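Local coordinates for protein beta-agarase AgaA (Microbulbifer thermotolerans, PDB 3WZ1) that cleaves the beta-1,4-galactosidic linkages of agarose internally, as the GH16 catalytic domain of an endo-type beta-agarase that yields mainly neoagarotetraose, at residues P53-G56 / T60-H63; G71-I76 / D184-V189; D118-S123 / E129-E134; D253-L256 / N260-T263. One frame throughout, in Å; residues are numbered along the deposited sequence.

Interaction 1: P53-G56 / T60-H63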
loop_
_atom_site.group_PDB
_atom_site.type_symbol
_atom_site.label_atom_id
_atom_site.label_comp_id
_atom_site.label_asym_id
_atom_site.label_seq_id
_atom_site.Cartn_x
_atom_site.Cartn_y
_atom_site.Cartn_z
ATOM N N PRO A 53 -7.559 4.745 16.067
ATOM C CA PRO A 53 -6.794 5.934 16.413
ATOM C C PRO A 53 -5.275 5.802 16.541
ATOM O O PRO A 53 -4.605 6.805 16.826
ATOM C CB PRO A 53 -7.388 6.334 17.770
ATOM C CG PRO A 53 -8.782 5.794 17.728
ATOM C CD PRO A 53 -8.602 4.463 17.062
ATOM N N TRP A 54 -4.712 4.610 16.373
ATOM C CA TRP A 54 -3.262 4.459 16.443
ATOM C C TRP A 54 -2.578 5.412 15.477
ATOM O O TRP A 54 -3.006 5.534 14.340
ATOM C CB TRP A 54 -2.872 3.037 16.094
ATOM C CG TRP A 54 -1.447 2.689 16.320
ATOM C CD1 TRP A 54 -0.721 2.892 17.462
ATOM C CD2 TRP A 54 -0.584 1.990 15.417
ATOM N NE1 TRP A 54 0.556 2.405 17.300
ATOM C CE2 TRP A 54 0.658 1.830 16.064
ATOM C CE3 TRP A 54 -0.730 1.506 14.113
ATOM C CZ2 TRP A 54 1.741 1.184 15.459
ATOM C CZ3 TRP A 54 0.355 0.854 13.518
ATOM C CH2 TRP A 54 1.575 0.712 14.198
ATOM N N THR A 55 -1.524 6.071 15.935
ATOM C CA THR A 55 -0.830 7.046 15.082
ATOM C C THR A 55 0.426 6.509 14.392
ATOM O O THR A 55 1.108 7.269 13.698
ATOM C CB THR A 55 -0.508 8.320 15.861
ATOM O OG1 THR A 55 0.216 7.980 17.041
ATOM C CG2 THR A 55 -1.821 9.036 16.213
ATOM N N GLY A 56 0.731 5.226 14.575
ATOM C CA GLY A 56 1.664 4.543 13.688
ATOM C C GLY A 56 2.918 3.980 14.303
ATOM O O GLY A 56 3.189 4.169 15.506
ATOM N N THR A 60 6.744 7.301 13.400
ATOM C CA THR A 60 5.597 7.838 12.678
ATOM C C THR A 60 4.587 8.503 13.620
ATOM O O THR A 60 4.275 7.963 14.682
ATOM C CB THR A 60 4.802 6.713 11.989
ATOM O OG1 THR A 60 5.693 5.947 11.164
ATOM C CG2 THR A 60 3.606 7.224 11.176
ATOM N N GLU A 61 4.063 9.634 13.178
ATOM C CA GLU A 61 2.821 10.125 13.697
ATOM C C GLU A 61 1.932 10.558 12.543
ATOM O O GLU A 61 2.158 11.595 11.930
ATOM C CB GLU A 61 3.045 11.260 14.693
ATOM C CG GLU A 61 1.809 11.536 15.494
ATOM C CD GLU A 61 1.960 12.693 16.475
ATOM O OE1 GLU A 61 2.941 12.740 17.241
ATOM O OE2 GLU A 61 1.049 13.530 16.475
ATOM N N TRP A 62 0.947 9.733 12.189
ATOM C CA TRP A 62 0.072 10.090 11.067
ATOM C C TRP A 62 -0.687 11.366 11.376
ATOM O O TRP A 62 -1.093 11.598 12.510
ATOM C CB TRP A 62 -0.887 8.960 10.702
ATOM C CG TRP A 62 -0.181 7.745 10.153
ATOM C CD1 TRP A 62 0.736 7.716 9.118
ATOM C CD2 TRP A 62 -0.361 6.381 10.559
ATOM N NE1 TRP A 62 1.145 6.423 8.883
ATOM C CE2 TRP A 62 0.496 5.586 9.758
ATOM C CE3 TRP A 62 -1.170 5.751 11.510
ATOM C CZ2 TRP A 62 0.569 4.198 9.897
ATOM C CZ3 TRP A 62 -1.093 4.369 11.638
ATOM C CH2 TRP A 62 -0.226 3.608 10.838
ATOM N N HIS A 63 -0.809 12.217 10.369
ATOM C CA HIS A 63 -1.298 13.582 10.546
ATOM C C HIS A 63 -2.192 13.944 9.360
ATOM O O HIS A 63 -1.799 13.772 8.198
ATOM C CB HIS A 63 -0.082 14.487 10.635
ATOM C CG HIS A 63 -0.369 15.912 11.023
ATOM N ND1 HIS A 63 -1.287 16.707 10.378
ATOM C CD2 HIS A 63 0.231 16.706 11.939
ATOM C CE1 HIS A 63 -1.268 17.921 10.906
ATOM N NE2 HIS A 63 -0.354 17.951 11.853
HETATM O O HOH W 1 2.788 8.256 16.860
#
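The loop entering strand 60-62 folds back on that strand where T55 and W62 meet. W62 N donates to T55 O over 2.9 Å, nearly straight (163°) and on a lone pair in the carbonyl plane, while E61 CA offers the same oxygen a C-H contact. The W62 indole then runs back beneath the loop. T55 O, G56 CA and T60 CG2 all lie over one of its faces, G56 CA in a CH-pi contact 3.6 Å from the centroid of the six-membered ring. A CB on G56 would collide with T60 CG2, and the positive phi also suits glycine, so the backbone can come down onto the indole. At the rim of the ring, in its plane, W54 O sits 3.4 Å from W62 CE3. Strand 60-62 runs parallel to strand 87-94 in the beta-jelly roll; there W62 NE1 bonds to M238 O, which probably fixes the rotation of the indole, and T60 OG1 accepts from D240 N. W54 packs against W62 as an offset edge-to-face pair: the edge of W62 is turned toward the W54 face, six-membered centroids 5.5 Å apart and planes at 86°. With CG anti to the backbone N (chi1 -171°), the W54 ring swings under its own loop, and G56 N lies above its centre. On the outer flank the T55 and E61 side chains run alongside each other, and a water joins the segments, 2.6 Å from T55 OG1 and donating to T60 O at 2.7 Å.

Interaction 2: G71-I76 / D184-V189; sequences GGKLAI and DAFHRV. With NA (sodium ion), chain B.
D267 OD1 is gripped by two cations, the sodium ion and the ammonium group of K73, whose NZ hydrogen-bonds to it; the aliphatic end of the same lysine rests against F186. G72 O binds the sodium at 2.3 Å, and D4 OD2 and D28 O join D267 and G72 round the metal. Across the contact, the K73 CE methylene comes 3.4 Å from F186 CZ, and K73 CD lies 3.8 Å from the same carbon. The two side chains approach at a slant, meeting at the far end of the ring. The lysine is bent at chi2 (-75°) and again at chi4 (-83°), and the second bend turns NZ from the phenyl toward the carboxylate. K73 NZ ends 5.3 Å from the F186 ring centroid, so any cation-pi attraction is weak at most. The backbones stay well apart, 11.1 Å between K73 CA and F186 CA. K73 opens strand 73-80 and F186 lies at the 187-195 strand region; strands 264-276 and 102-109 come between them in the sheet order, and the F186 ring also touches Y265 and D267 of the former. With an alanine for F186, the CD and CE methylenes of K73 would probably lose their apolar neighbour and the lysine chain could shift more easily. The contact is thus chiefly apolar; the ammonium is directed to D267, so its charge probably adds little.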
loop_
_atom_site.group_PDB
_atom_site.type_symbol
_atom_site.label_atom_id
_atom_site.label_comp_id
_atom_site.label_asym_id
_atom_site.label_seq_id
_atom_site.Cartn_x
_atom_site.Cartn_y
_atom_site.Cartn_z
ATOM N N GLY A 71 -4.156 18.187 -8.587
ATOM C CA GLY A 71 -3.476 17.988 -9.863
ATOM C C GLY A 71 -3.556 16.570 -10.387
ATOM O O GLY A 71 -2.621 16.112 -11.058
ATOM N N GLY A 72 -4.650 15.874 -10.054
ATOM C CA GLY A 72 -4.924 14.497 -10.508
ATOM C C GLY A 72 -4.283 13.395 -9.658
ATOM O O GLY A 72 -4.306 12.214 -10.029
ATOM N N LYS A 73 -3.705 13.764 -8.528
ATOM C CA LYS A 73 -2.964 12.809 -7.700
ATOM C C LYS A 73 -3.348 12.962 -6.244
ATOM O O LYS A 73 -3.543 14.080 -5.760
ATOM C CB LYS A 73 -1.454 13.080 -7.774
ATOM C CG LYS A 73 -0.855 13.174 -9.173
ATOM C CD LYS A 73 -0.749 11.814 -9.785
ATOM C CE LYS A 73 -0.075 11.842 -11.153
ATOM N NZ LYS A 73 -1.057 12.200 -12.218
ATOM N N LEU A 74 -3.402 11.834 -5.547
ATOM C CA LEU A 74 -3.297 11.855 -4.093
ATOM C C LEU A 74 -1.836 12.029 -3.709
ATOM O O LEU A 74 -0.962 11.336 -4.224
ATOM C CB LEU A 74 -3.847 10.559 -3.505
ATOM C CG LEU A 74 -3.581 10.271 -2.027
ATOM C CD1 LEU A 74 -4.394 11.184 -1.125
ATOM C CD2 LEU A 74 -3.923 8.828 -1.740
ATOM N N ALA A 75 -1.579 12.960 -2.783
ATOM C CA ALA A 75 -0.245 13.202 -2.250
ATOM C C ALA A 75 -0.221 12.822 -0.789
ATOM O O ALA A 75 -1.095 13.241 -0.019
ATOM C CB ALA A 75 0.150 14.668 -2.400
ATOM N N ILE A 76 0.762 12.006 -0.439
ATOM C CA ILE A 76 1.099 11.651 0.919
ATOM C C ILE A 76 2.465 12.265 1.182
ATOM O O ILE A 76 3.477 11.837 0.589
ATOM C CB ILE A 76 1.171 10.127 1.083
ATOM C CG1 ILE A 76 -0.138 9.430 0.727
ATOM C CG2 ILE A 76 1.669 9.743 2.484
ATOM C CD1 ILE A 76 -1.325 9.817 1.595
ATOM N N ASP A 184 11.510 6.380 -9.634
ATOM C CA ASP A 184 11.720 7.308 -10.739
ATOM C C ASP A 184 10.513 7.574 -11.636
ATOM O O ASP A 184 10.571 8.469 -12.482
ATOM C CB ASP A 184 12.871 6.821 -11.619
ATOM C CG ASP A 184 14.226 6.980 -10.961
ATOM O OD1 ASP A 184 14.340 7.722 -9.975
ATOM O OD2 ASP A 184 15.189 6.353 -11.465
ATOM N N ALA A 185 9.437 6.805 -11.488
ATOM C CA ALA A 185 8.268 6.944 -12.344
ATOM C C ALA A 185 7.061 6.373 -11.660
ATOM O O ALA A 185 7.190 5.685 -10.648
ATOM C CB ALA A 185 8.483 6.223 -13.678
ATOM N N PHE A 186 5.884 6.657 -12.204
ATOM C CA PHE A 186 4.680 5.945 -11.781
ATOM C C PHE A 186 4.695 4.498 -12.288
ATOM O O PHE A 186 4.997 4.244 -13.448
ATOM C CB PHE A 186 3.421 6.661 -12.237
ATOM C CG PHE A 186 3.154 7.912 -11.477
ATOM C CD1 PHE A 186 3.790 9.091 -11.820
ATOM C CD2 PHE A 186 2.298 7.909 -10.398
ATOM C CE1 PHE A 186 3.548 10.253 -11.108
ATOM C CE2 PHE A 186 2.056 9.066 -9.676
ATOM C CZ PHE A 186 2.695 10.240 -10.030
ATOM N N HIS A 187 4.373 3.571 -11.404
ATOM C CA HIS A 187 4.254 2.152 -11.760
ATOM C C HIS A 187 2.954 1.647 -11.211
ATOM O O HIS A 187 2.417 2.217 -10.243
ATOM C CB HIS A 187 5.389 1.345 -11.148
ATOM C CG HIS A 187 6.706 1.637 -11.776
ATOM N ND1 HIS A 187 7.154 0.968 -12.898
ATOM C CD2 HIS A 187 7.653 2.558 -11.477
ATOM C CE1 HIS A 187 8.324 1.461 -13.255
ATOM N NE2 HIS A 187 8.659 2.415 -12.401
ATOM N N ARG A 188 2.430 0.576 -11.794
ATOM C CA ARG A 188 1.202 0.041 -11.247
ATOM C C ARG A 188 1.479 -1.287 -10.601
ATOM O O ARG A 188 2.214 -2.115 -11.146
ATOM C CB ARG A 188 0.058 0.027 -12.253
ATOM C CG ARG A 188 0.153 -0.953 -13.348
ATOM C CD ARG A 188 -1.131 -0.852 -14.172
ATOM N NE ARG A 188 -1.026 -1.654 -15.376
ATOM C CZ ARG A 188 -1.813 -2.667 -15.731
ATOM N NH1 ARG A 188 -2.800 -3.095 -14.956
ATOM N NH2 ARG A 188 -1.605 -3.246 -16.912
ATOM N N VAL A 189 0.968 -1.459 -9.397
ATOM C CA VAL A 189 1.201 -2.673 -8.644
ATOM C C VAL A 189 -0.160 -3.136 -8.165
ATOM O O VAL A 189 -0.918 -2.365 -7.585
ATOM C CB VAL A 189 2.160 -2.456 -7.460
ATOM C CG1 VAL A 189 2.480 -3.762 -6.783
ATOM C CG2 VAL A 189 3.435 -1.793 -7.955
HETATM NA NA NA B . -5.158 10.372 -11.136
#

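Interaction 3: D118-S123 / E129-E134; sequences DFWFLS and EIDVIE
F119 and V132 meet in the tightly packed, apolar half of this antiparallel hairpin, F119 CD2 lying 3.6 Å from V132 CB with the two side chains alongside each other. V132 CG2 reaches the edge of the F121 ring, 3.6 Å from CE2, and I133 packs on F119 CB. Here F119 N donates to I133 O at 2.7 Å, while F119 O accepts from both I133 N (2.9 Å) and V132 N (3.0 Å): a classic beta bulge. It falls within the GH16 E-x-D-x-x-E motif, and the extra residue brings E129, D131 and E134 to one face together with D118, W120 and L122. That face, by contrast, carries acid groups among W120 and L122, consistent with the substrate cleft of the family. Extended E129 leans on the W120 indole, OE2 3.4 Å from CE3, carboxylate and ring planes 49° apart; W120 CG sits between its backbone N and carbonyl carbon (chi1 64°), which stands the indole up beside the carboxylate. Replacing E129 by alanine removes the predicted nucleophile's carboxylate and would probably leave W120 CE3 and CZ3 without that neighbour. E134, the predicted proton donor, is hydrogen-bonded by H151 and Q241, which probably orient it, and weakly by a glycerol probably from the crystallisation liquor.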
loop_
_atom_site.group_PDB
_atom_site.type_symbol
_atom_site.label_atom_id
_atom_site.label_comp_id
_atom_site.label_asym_id
_atom_site.label_seq_id
_atom_site.Cartn_x
_atom_site.Cartn_y
_atom_site.Cartn_z
ATOM N N ASP A 118 3.393 3.095 0.959
ATOM C CA ASP A 118 2.511 1.929 1.121
ATOM C C ASP A 118 1.143 2.061 0.454
ATOM O O ASP A 118 0.513 3.125 0.487
ATOM C CB ASP A 118 2.259 1.627 2.602
ATOM C CG ASP A 118 3.532 1.436 3.401
ATOM O OD1 ASP A 118 4.451 0.755 2.891
ATOM O OD2 ASP A 118 3.595 1.927 4.577
ATOM N N PHE A 119 0.682 0.939 -0.100
ATOM C CA PHE A 119 -0.710 0.722 -0.522
ATOM C C PHE A 119 -1.012 -0.668 -0.027
ATOM O O PHE A 119 -0.417 -1.651 -0.492
ATOM C CB PHE A 119 -0.863 0.832 -2.035
ATOM C CG PHE A 119 -2.217 0.404 -2.561
ATOM C CD1 PHE A 119 -3.395 0.982 -2.104
ATOM C CD2 PHE A 119 -2.284 -0.573 -3.557
ATOM C CE1 PHE A 119 -4.633 0.590 -2.651
ATOM C CE2 PHE A 119 -3.509 -0.966 -4.086
ATOM C CZ PHE A 119 -4.669 -0.376 -3.648
ATOM N N TRP A 120 -1.870 -0.751 0.988
ATOM C CA TRP A 120 -1.993 -2.000 1.725
ATOM C C TRP A 120 -3.378 -2.138 2.353
ATOM O O TRP A 120 -4.206 -1.239 2.257
ATOM C CB TRP A 120 -0.886 -2.108 2.770
ATOM C CG TRP A 120 -0.924 -1.084 3.849
ATOM C CD1 TRP A 120 -0.763 0.265 3.718
ATOM C CD2 TRP A 120 -1.075 -1.331 5.253
ATOM N NE1 TRP A 120 -0.798 0.867 4.943
ATOM C CE2 TRP A 120 -1.008 -0.086 5.906
ATOM C CE3 TRP A 120 -1.262 -2.478 6.009
ATOM C CZ2 TRP A 120 -1.117 0.042 7.294
ATOM C CZ3 TRP A 120 -1.391 -2.354 7.383
ATOM C CH2 TRP A 120 -1.313 -1.100 8.012
ATOM N N PHE A 121 -3.589 -3.304 2.966
ATOM C CA PHE A 121 -4.895 -3.755 3.417
ATOM C C PHE A 121 -4.803 -4.386 4.774
ATOM O O PHE A 121 -3.889 -5.137 5.037
ATOM C CB PHE A 121 -5.463 -4.751 2.380
ATOM C CG PHE A 121 -5.704 -4.086 1.072
ATOM C CD1 PHE A 121 -6.935 -3.482 0.812
ATOM C CD2 PHE A 121 -4.661 -3.898 0.189
ATOM C CE1 PHE A 121 -7.124 -2.737 -0.349
ATOM C CE2 PHE A 121 -4.842 -3.146 -0.957
ATOM C CZ PHE A 121 -6.069 -2.575 -1.217
ATOM N N LEU A 122 -5.745 -4.048 5.638
ATOM C CA LEU A 122 -5.741 -4.559 7.011
ATOM C C LEU A 122 -7.149 -4.794 7.513
ATOM O O LEU A 122 -8.032 -3.975 7.298
ATOM C CB LEU A 122 -5.031 -3.555 7.940
ATOM C CG LEU A 122 -4.745 -3.993 9.373
ATOM C CD1 LEU A 122 -3.780 -5.168 9.410
ATOM C CD2 LEU A 122 -4.200 -2.809 10.152
ATOM N N SER A 123 -7.344 -5.920 8.194
ATOM C CA SER A 123 -8.629 -6.227 8.818
ATOM C C SER A 123 -8.885 -5.319 10.013
ATOM O O SER A 123 -7.948 -4.795 10.616
ATOM C CB SER A 123 -8.697 -7.713 9.223
ATOM O OG SER A 123 -7.731 -8.019 10.210
ATOM N N GLU A 129 -3.367 -8.937 6.990
ATOM C CA GLU A 129 -2.814 -7.833 6.205
ATOM C C GLU A 129 -2.318 -8.321 4.854
ATOM O O GLU A 129 -1.653 -9.358 4.778
ATOM C CB GLU A 129 -1.647 -7.185 6.969
ATOM C CG GLU A 129 -0.799 -6.196 6.160
ATOM C CD GLU A 129 0.274 -5.497 6.979
ATOM O OE1 GLU A 129 0.255 -5.591 8.231
ATOM O OE2 GLU A 129 1.147 -4.838 6.380
ATOM N N ILE A 130 -2.609 -7.556 3.799
ATOM C CA ILE A 130 -2.016 -7.770 2.475
ATOM C C ILE A 130 -1.317 -6.483 2.055
ATOM O O ILE A 130 -1.929 -5.412 2.094
ATOM C CB ILE A 130 -3.078 -8.167 1.441
ATOM C CG1 ILE A 130 -3.716 -9.505 1.846
ATOM C CG2 ILE A 130 -2.481 -8.283 0.038
ATOM C CD1 ILE A 130 -4.986 -9.869 1.100
ATOM N N ASP A 131 -0.034 -6.589 1.692
ATOM C CA ASP A 131 0.774 -5.443 1.236
ATOM C C ASP A 131 0.983 -5.448 -0.268
ATOM O O ASP A 131 1.743 -6.302 -0.792
ATOM C CB ASP A 131 2.123 -5.482 1.913
ATOM C CG ASP A 131 1.996 -5.586 3.388
ATOM O OD1 ASP A 131 1.381 -4.639 3.956
ATOM O OD2 ASP A 131 2.443 -6.597 3.959
ATOM N N VAL A 132 0.389 -4.471 -0.945
ATOM C CA VAL A 132 0.438 -4.399 -2.408
ATOM C C VAL A 132 1.651 -3.563 -2.820
ATOM O O VAL A 132 2.595 -4.096 -3.404
ATOM C CB VAL A 132 -0.889 -3.873 -3.006
ATOM C CG1 VAL A 132 -0.812 -3.787 -4.522
ATOM C CG2 VAL A 132 -2.055 -4.766 -2.589
ATOM N N ILE A 133 1.649 -2.261 -2.497
ATOM C CA ILE A 133 2.885 -1.457 -2.547
ATOM C C ILE A 133 3.433 -1.328 -1.131
ATOM O O ILE A 133 2.745 -0.849 -0.209
ATOM C CB ILE A 133 2.712 -0.056 -3.184
ATOM C CG1 ILE A 133 2.207 -0.160 -4.618
ATOM C CG2 ILE A 133 4.025 0.732 -3.108
ATOM C CD1 ILE A 133 1.982 1.164 -5.299
ATOM N N GLU A 134 4.663 -1.792 -0.946
ATOM C CA GLU A 134 5.463 -1.483 0.237
ATOM C C GLU A 134 6.894 -1.414 -0.255
ATOM O O GLU A 134 7.469 -2.434 -0.641
ATOM C CB GLU A 134 5.316 -2.525 1.340
ATOM C CG GLU A 134 6.177 -2.225 2.557
ATOM C CD GLU A 134 5.876 -3.125 3.727
ATOM O OE1 GLU A 134 6.193 -4.341 3.679
ATOM O OE2 GLU A 134 5.261 -2.633 4.705
#

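Interaction 4: D253-L256 / N260-T263; sequences DAEL and NRNT
The R261 guanidinium lies with one face toward the backbone of helix 253-256, E255 CA standing 4.0 Å above its plane near the rim, while a water sits at its edge and in its plane. E255 crosses over this group obliquely: its CG is 3.5 Å from R261 NH1, and the carboxylate plane is turned 84° from the guanidinium. E255 OE2 stays 4.1 Å from R261 NH1, well out of the plane, and no N-H points at it. The water spans the gap, accepting from R261 NH1 at 2.9 Å and donating to E255 OE2 at 2.7 Å. Both charges have nearer mates elsewhere: E255 OE2 forms a salt bridge with R140 NE, and R261 NE with D258 in the turn between the segments. The N262 amide works quite differently. L256 O lies in its plane, and N262 ND2 donates to it over 2.9 Å at 177°, although from above the plane of that carbonyl. A chi1 of 67° sets the amide between its own backbone N and carbonyl carbon, bringing ND2 to the helix's last carbonyl, while T263 OG1 donates to N262 OD1 at 2.7 Å and steadies the other end. The return from helix 253-256 to strand 264-276 is accordingly fastened by one straight hydrogen bond from the N262 amide, and the E255-R261 pair adds a water bridge and general charge attraction rather than a direct salt bridge.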
loop_
_atom_site.group_PDB
_atom_site.type_symbol
_atom_site.label_atom_id
_atom_site.label_comp_id
_atom_site.label_asym_id
_atom_site.label_seq_id
_atom_site.Cartn_x
_atom_site.Cartn_y
_atom_site.Cartn_z
ATOM N N ASP A 253 16.329 15.725 8.810
ATOM C CA ASP A 253 15.611 16.970 8.634
ATOM C C ASP A 253 15.759 17.521 7.201
ATOM O O ASP A 253 14.824 18.054 6.638
ATOM C CB ASP A 253 16.129 18.049 9.601
ATOM C CG ASP A 253 15.793 17.769 11.047
ATOM O OD1 ASP A 253 15.147 16.757 11.370
ATOM O OD2 ASP A 253 16.184 18.601 11.896
ATOM N N ALA A 254 16.945 17.370 6.617
ATOM C CA ALA A 254 17.191 17.879 5.275
ATOM C C ALA A 254 16.331 17.156 4.234
ATOM O O ALA A 254 15.799 17.775 3.328
ATOM C CB ALA A 254 18.665 17.756 4.917
ATOM N N GLU A 255 16.174 15.845 4.398
ATOM C CA GLU A 255 15.321 15.055 3.506
ATOM C C GLU A 255 13.850 15.456 3.663
ATOM O O GLU A 255 13.132 15.675 2.693
ATOM C CB GLU A 255 15.497 13.571 3.791
ATOM C CG GLU A 255 16.818 13.009 3.299
ATOM C CD GLU A 255 17.141 11.637 3.809
ATOM O OE1 GLU A 255 16.570 11.198 4.832
ATOM O OE2 GLU A 255 17.981 10.961 3.180
ATOM N N LEU A 256 13.412 15.602 4.915
ATOM C CA LEU A 256 12.017 15.931 5.188
ATOM C C LEU A 256 11.631 17.316 4.695
ATOM O O LEU A 256 10.483 17.567 4.368
ATOM C CB LEU A 256 11.738 15.827 6.690
ATOM C CG LEU A 256 11.748 14.405 7.231
ATOM C CD1 LEU A 256 11.919 14.433 8.729
ATOM C CD2 LEU A 256 10.480 13.673 6.840
ATOM N N ASN A 260 11.042 17.950 -3.252
ATOM C CA ASN A 260 11.237 17.045 -4.379
ATOM C C ASN A 260 11.474 15.613 -3.983
ATOM O O ASN A 260 11.515 14.746 -4.870
ATOM C CB ASN A 260 12.396 17.516 -5.261
ATOM C CG ASN A 260 12.026 18.711 -6.096
ATOM O OD1 ASN A 260 11.128 19.486 -5.740
ATOM N ND2 ASN A 260 12.688 18.859 -7.234
ATOM N N ARG A 261 11.632 15.350 -2.688
ATOM C CA ARG A 261 11.849 13.996 -2.191
ATOM C C ARG A 261 10.796 13.503 -1.225
ATOM O O ARG A 261 10.602 12.297 -1.106
ATOM C CB ARG A 261 13.220 13.913 -1.523
ATOM C CG ARG A 261 14.339 13.937 -2.546
ATOM C CD ARG A 261 15.656 13.599 -1.896
ATOM N NE ARG A 261 16.182 14.738 -1.165
ATOM C CZ ARG A 261 17.192 14.677 -0.314
ATOM N NH1 ARG A 261 17.765 13.507 -0.068
ATOM N NH2 ARG A 261 17.606 15.793 0.309
ATOM N N ASN A 262 10.104 14.420 -0.557
ATOM C CA ASN A 262 9.404 14.059 0.672
ATOM C C ASN A 262 7.968 13.608 0.456
ATOM O O ASN A 262 7.229 13.419 1.422
ATOM C CB ASN A 262 9.476 15.240 1.666
ATOM C CG ASN A 262 8.692 16.458 1.208
ATOM O OD1 ASN A 262 8.003 16.445 0.193
ATOM N ND2 ASN A 262 8.784 17.537 1.990
ATOM N N THR A 263 7.576 13.390 -0.797
ATOM C CA THR A 263 6.182 13.118 -1.101
ATOM C C THR A 263 6.017 11.891 -1.987
ATOM O O THR A 263 6.748 11.707 -2.970
ATOM C CB THR A 263 5.504 14.348 -1.743
ATOM O OG1 THR A 263 5.669 15.473 -0.868
ATOM C CG2 THR A 263 4.032 14.121 -1.954
HETATM O O HOH W 2 19.730 12.154 1.498
#

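Overall arrangement
Interaction 3 holds the predicted catalytic glutamates near the middle of the domain, and of the other three only interaction 2 touches it. Interaction 1 lies on the active-site side: the W54 side chain is about 8 Å from that of E129 and the W62 side chain about 10 Å from that of E134, though nearest atoms of the two contacts stay about 5 Å apart. Interaction 2 packs against the bulge of interaction 3, V189 CB reaching 3.7 Å from I133 CG1, while its sodium site lies away from catalysis. Interaction 4 touches interaction 2 where I76 O is 3.5 Å from T263 CG2, and keeps about 23 Å, centre to centre, from interaction 3.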